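Local atomic coordinates of protein YibA (Escherichia coli, PDB entry 1OYZ), a protein that is of unknown function but is built from HEAT-like helical repeats, and may carry an oxidoreductase activity, although that assignment is tentative. Residues A[95-98]-A[99-103]; A[102-105]-A[106-109]. All blocks are in the same frame, centred on the assembly; numbering follows the deposited sequence.

Followed from its N-terminal side, the chain first runs through the last turns of helix 88-101, where interaction 1 joins residues three to four apart, closes no loop and finishes on Asp102. The connection to the next helix is very short. Interaction 2 begins on the same residue, carries the chain round the corner through Lys103 and Ser104, and ends in the first turn of helix 105-121. The two contacts are therefore consecutive, sharing Asp102 and Lys103, with centres about 7 Å apart. They also touch in space: Met98 CE lies 3.5 Å from Val107 CG1, and Arg108 CG packs against Met98 O. Together they tie two successive, roughly antiparallel helices at their common corner.

Interaction 1: residues A[95-98]-A[99-103]; sequences LNNM and ALNDK
Asp102 closes the end of helix 88-101 on Met98: its backbone N donates to Met98 O over 2.9 Å, with the donor tilted 21° from the carbonyl plane. One residue earlier, Asn101 N reaches Asn97 O at 2.7 Å, nearly in line with the carbonyl, and Ala99 N makes the same helical bond to Leu95 O. Leu100 N is held less well. Its bonds to Asn96 O and to Asn97 O are both weak, so Asn97 O serves two backbone donors, Asn101 N and, weakly, Leu100 N.

The side chains follow these turns. Leu100 lays CG against Asn96 O at 3.3 Å, and its CD1 branch extends alongside the same oxygen toward the Asn96 amide. Asn97 and Asn101 bring their amide groups together on the exposed side, the two planes turned 50° apart. On the buried side, selenomethionine Met98 and Asp102 run next to each other in the same direction. The bend of Met98 at chi3 (78°) turns CE toward Asp102 OD2, 4.1 Å away, a van der Waals approach beside a carboxylate whose OD2 is engaged in a salt bridge with Arg71. That bridge, with the bond from Ser104 N to Asp102 OD1, is likely to fix the rotation of the carboxylate.

This helix end is wedged among three others. Leu95 and Met98 pack on Ala75 of helix 68-80, Ala99 meets Ile112 of helix 105-121, and Leu100 rests on Gln132 and Ile135 of helix 126-136.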
ATOM      1  N   LEU A  95      15.460  -5.010  12.165  1.00 26.47           N
ATOM      2  CA  LEU A  95      14.756  -4.268  11.121  1.00 25.02           C
ATOM      3  C   LEU A  95      14.223  -2.918  11.606  1.00 22.95           C
ATOM      4  O   LEU A  95      14.297  -1.901  10.912  1.00 24.37           O
ATOM      5  CB  LEU A  95      13.580  -5.098  10.592  1.00 25.10           C
ATOM      6  CG  LEU A  95      13.700  -6.128   9.459  1.00 28.47           C
ATOM      7  CD1 LEU A  95      15.113  -6.357   9.091  1.00 27.82           C
ATOM      8  CD2 LEU A  95      12.994  -7.432   9.847  1.00 22.68           C
ATOM      9  N   ASN A  96      13.650  -2.943  12.788  1.00 23.73           N
ATOM     10  CA  ASN A  96      13.084  -1.751  13.425  1.00 27.37           C
ATOM     11  C   ASN A  96      14.178  -0.682  13.527  1.00 28.54           C
ATOM     12  O   ASN A  96      13.979   0.498  13.185  1.00 30.58           O
ATOM     13  CB  ASN A  96      12.575  -2.145  14.818  1.00 28.76           C
ATOM     14  CG  ASN A  96      12.091  -0.972  15.624  1.00 28.87           C
ATOM     15  OD1 ASN A  96      12.609  -0.721  16.683  1.00 32.00           O
ATOM     16  ND2 ASN A  96      11.082  -0.253  15.129  1.00 31.12           N
ATOM     17  N   ASN A  97      15.348  -1.104  13.980  1.00 28.65           N
ATOM     18  CA  ASN A  97      16.441  -0.168  14.100  1.00 28.46           C
ATOM     19  C   ASN A  97      16.859   0.410  12.754  1.00 28.11           C
ATOM     20  O   ASN A  97      17.056   1.628  12.618  1.00 29.01           O
ATOM     21  CB  ASN A  97      17.642  -0.830  14.777  1.00 30.09           C
ATOM     22  CG  ASN A  97      18.447   0.160  15.580  1.00 33.68           C
ATOM     23  OD1 ASN A  97      18.212   0.344  16.790  1.00 34.75           O
ATOM     24  ND2 ASN A  97      19.378   0.845  14.910  1.00 33.45           N
HETATM   25  N   MSE A  98      17.022  -0.441  11.750  1.00 25.99           N
HETATM   26  CA  MSE A  98      17.401   0.067  10.424  1.00 27.31           C
HETATM   27  C   MSE A  98      16.329   1.016   9.881  1.00 25.39           C
HETATM   28  O   MSE A  98      16.628   2.058   9.299  1.00 22.90           O
HETATM   29  CB  MSE A  98      17.575  -1.088   9.434  1.00 28.43           C
HETATM   30  CG  MSE A  98      18.631  -2.084   9.873  1.00 33.98           C
HETATM   31 SE   MSE A  98      18.606  -3.750   8.801  1.00 39.39          SE
HETATM   32  CE  MSE A  98      19.540  -3.035   7.233  1.00 32.08           C
ATOM     33  N   ALA A  99      15.077   0.627  10.055  1.00 23.97           N
ATOM     34  CA  ALA A  99      13.977   1.446   9.579  1.00 26.93           C
ATOM     35  C   ALA A  99      14.085   2.860  10.141  1.00 30.16           C
ATOM     36  O   ALA A  99      13.672   3.838   9.495  1.00 29.72           O
ATOM     37  CB  ALA A  99      12.640   0.836  10.013  1.00 26.10           C
ATOM     38  N   LEU A 100      14.644   2.974  11.342  1.00 31.57           N
ATOM     39  CA  LEU A 100      14.733   4.272  11.985  1.00 33.26           C
ATOM     40  C   LEU A 100      16.079   5.002  11.866  1.00 34.38           C
ATOM     41  O   LEU A 100      16.101   6.237  11.795  1.00 33.87           O
ATOM     42  CB  LEU A 100      14.366   4.118  13.467  1.00 34.47           C
ATOM     43  CG  LEU A 100      12.965   3.561  13.788  1.00 33.32           C
ATOM     44  CD1 LEU A 100      12.924   3.087  15.208  1.00 29.46           C
ATOM     45  CD2 LEU A 100      11.886   4.614  13.538  1.00 32.74           C
ATOM     46  N   ASN A 101      17.172   4.236  11.803  1.00 32.59           N
ATOM     47  CA  ASN A 101      18.526   4.783  11.780  1.00 32.18           C
ATOM     48  C   ASN A 101      19.424   4.540  10.590  1.00 34.32           C
ATOM     49  O   ASN A 101      20.538   5.086  10.569  1.00 33.96           O
ATOM     50  CB  ASN A 101      19.281   4.298  13.010  1.00 30.23           C
ATOM     51  CG  ASN A 101      18.530   4.581  14.278  1.00 33.32           C
ATOM     52  OD1 ASN A 101      18.247   5.736  14.596  1.00 34.91           O
ATOM     53  ND2 ASN A 101      18.173   3.532  15.004  1.00 34.42           N
ATOM     54  N   ASP A 102      19.003   3.752   9.596  1.00 31.97           N
ATOM     55  CA  ASP A 102      19.931   3.544   8.493  1.00 32.00           C
ATOM     56  C   ASP A 102      20.141   4.813   7.699  1.00 32.06           C
ATOM     57  O   ASP A 102      19.191   5.530   7.370  1.00 32.55           O
ATOM     58  CB  ASP A 102      19.484   2.426   7.544  1.00 29.94           C
ATOM     59  CG  ASP A 102      20.653   1.809   6.808  1.00 29.09           C
ATOM     60  OD1 ASP A 102      21.129   2.394   5.807  1.00 30.41           O
ATOM     61  OD2 ASP A 102      21.128   0.742   7.250  1.00 34.73           O
ATOM     62  N   LYS A 103      21.399   5.076   7.385  1.00 32.70           N
ATOM     63  CA  LYS A 103      21.752   6.249   6.620  1.00 34.71           C
ATOM     64  C   LYS A 103      21.230   6.242   5.196  1.00 35.24           C
ATOM     65  O   LYS A 103      21.262   7.267   4.531  1.00 35.99           O
ATOM     66  CB  LYS A 103      23.268   6.436   6.607  1.00 40.72           C
ATOM     67  CG  LYS A 103      23.847   6.949   7.927  1.00 46.53           C
ATOM     68  CD  LYS A 103      25.081   7.839   7.651  1.00 52.98           C
ATOM     69  CE  LYS A 103      25.632   8.524   8.914  1.00 54.49           C
ATOM     70  NZ  LYS A 103      26.707   9.513   8.603  1.00 53.68           N
TER

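Interaction 2: residues A[102-105]-A[106-109]; sequences DKSA and CVRA
Arg108 reaches back across the corner and donates from NH1 to Asp102 O, 2.8 Å away, with the oxygen close to the guanidinium plane and the donor in the carbonyl plane. The bend at chi3 (-56°) sets Ala105 CA over one guanidinium face, offset toward its rim, 3.6 Å from Arg108 CZ, while NE forms a salt bridge with Asp139. A methionine in place of Arg108 would probably leave Asp102 O without this donor and Asp139 without its cationic mate. Ser104 is the N-cap of helix 105-121: its OG, anti to the backbone N (chi1 153°), accepts an almost straight bond of 3.1 Å from Val107 N. Asp102 OD1 uses its anti lone pair to accept from Ser104 N, forming an Asx turn that leads into the cap, and OD2 is salt-bridged to Arg71. This short helix-to-helix corner is consistent with the protein's HEAT-like helical stacking. The regular helical bonds start with Arg108 N to Ser104 O and Ala109 N to Ala105 O. The side chains of Val107 and Asp102 cross at about a right angle, Val107 CG1 meeting Asp102 CG at 3.3 Å, and Val107 CG2 packs near Ser104 OG. Beyond them, Val107 touches Asp72 of helix 68-80.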
ATOM      1  N   ASP A 102      19.003   3.752   9.596  1.00 31.97           N
ATOM      2  CA  ASP A 102      19.931   3.544   8.493  1.00 32.00           C
ATOM      3  C   ASP A 102      20.141   4.813   7.699  1.00 32.06           C
ATOM      4  O   ASP A 102      19.191   5.530   7.370  1.00 32.55           O
ATOM      5  CB  ASP A 102      19.484   2.426   7.544  1.00 29.94           C
ATOM      6  CG  ASP A 102      20.653   1.809   6.808  1.00 29.09           C
ATOM      7  OD1 ASP A 102      21.129   2.394   5.807  1.00 30.41           O
ATOM      8  OD2 ASP A 102      21.128   0.742   7.250  1.00 34.73           O
ATOM      9  N   LYS A 103      21.399   5.076   7.385  1.00 32.70           N
ATOM     10  CA  LYS A 103      21.752   6.249   6.620  1.00 34.71           C
ATOM     11  C   LYS A 103      21.230   6.242   5.196  1.00 35.24           C
ATOM     12  O   LYS A 103      21.262   7.267   4.531  1.00 35.99           O
ATOM     13  CB  LYS A 103      23.268   6.436   6.607  1.00 40.72           C
ATOM     14  CG  LYS A 103      23.847   6.949   7.927  1.00 46.53           C
ATOM     15  CD  LYS A 103      25.081   7.839   7.651  1.00 52.98           C
ATOM     16  CE  LYS A 103      25.632   8.524   8.914  1.00 54.49           C
ATOM     17  NZ  LYS A 103      26.707   9.513   8.603  1.00 53.68           N
ATOM     18  N   SER A 104      20.759   5.101   4.709  1.00 33.26           N
ATOM     19  CA  SER A 104      20.235   5.057   3.350  1.00 34.15           C
ATOM     20  C   SER A 104      18.705   5.035   3.403  1.00 34.44           C
ATOM     21  O   SER A 104      18.117   4.190   4.066  1.00 33.18           O
ATOM     22  CB  SER A 104      20.752   3.815   2.614  1.00 33.46           C
ATOM     23  OG  SER A 104      19.844   3.419   1.595  1.00 36.61           O
ATOM     24  N   ALA A 105      18.066   5.969   2.710  1.00 33.66           N
ATOM     25  CA  ALA A 105      16.628   6.013   2.714  1.00 33.13           C
ATOM     26  C   ALA A 105      16.103   4.717   2.063  1.00 33.93           C
ATOM     27  O   ALA A 105      15.066   4.180   2.483  1.00 33.70           O
ATOM     28  CB  ALA A 105      16.128   7.275   1.971  1.00 34.44           C
ATOM     29  N   CYS A 106      16.816   4.194   1.063  1.00 32.65           N
ATOM     30  CA  CYS A 106      16.393   2.942   0.423  1.00 32.63           C
ATOM     31  C   CYS A 106      16.289   1.858   1.468  1.00 30.26           C
ATOM     32  O   CYS A 106      15.260   1.180   1.583  1.00 30.11           O
ATOM     33  CB  CYS A 106      17.380   2.509  -0.657  1.00 36.94           C
ATOM     34  SG  CYS A 106      17.266   3.566  -2.068  1.00 51.65           S
ATOM     35  N   VAL A 107      17.360   1.697   2.243  1.00 28.05           N
ATOM     36  CA  VAL A 107      17.355   0.711   3.302  1.00 27.03           C
ATOM     37  C   VAL A 107      16.205   0.924   4.280  1.00 27.68           C
ATOM     38  O   VAL A 107      15.496  -0.030   4.619  1.00 26.56           O
ATOM     39  CB  VAL A 107      18.703   0.696   4.099  1.00 27.61           C
ATOM     40  CG1 VAL A 107      18.623  -0.284   5.258  1.00 27.06           C
ATOM     41  CG2 VAL A 107      19.854   0.304   3.176  1.00 28.17           C
ATOM     42  N   ARG A 108      15.990   2.172   4.714  1.00 28.10           N
ATOM     43  CA  ARG A 108      14.939   2.458   5.682  1.00 26.37           C
ATOM     44  C   ARG A 108      13.583   2.007   5.161  1.00 26.48           C
ATOM     45  O   ARG A 108      12.847   1.345   5.880  1.00 26.36           O
ATOM     46  CB  ARG A 108      14.934   3.962   6.056  1.00 27.31           C
ATOM     47  CG  ARG A 108      16.176   4.422   6.848  1.00 26.78           C
ATOM     48  CD  ARG A 108      15.956   5.739   7.644  1.00 27.92           C
ATOM     49  NE  ARG A 108      15.513   6.864   6.809  1.00 28.20           N
ATOM     50  CZ  ARG A 108      16.295   7.508   5.943  1.00 29.94           C
ATOM     51  NH1 ARG A 108      17.566   7.146   5.802  1.00 25.44           N
ATOM     52  NH2 ARG A 108      15.800   8.506   5.205  1.00 30.26           N
ATOM     53  N   ALA A 109      13.283   2.347   3.904  1.00 25.56           N
ATOM     54  CA  ALA A 109      12.023   1.971   3.253  1.00 26.14           C
ATOM     55  C   ALA A 109      11.819   0.436   3.244  1.00 26.43           C
ATOM     56  O   ALA A 109      10.783  -0.052   3.707  1.00 28.20           O
ATOM     57  CB  ALA A 109      11.979   2.533   1.804  1.00 23.84           C
TER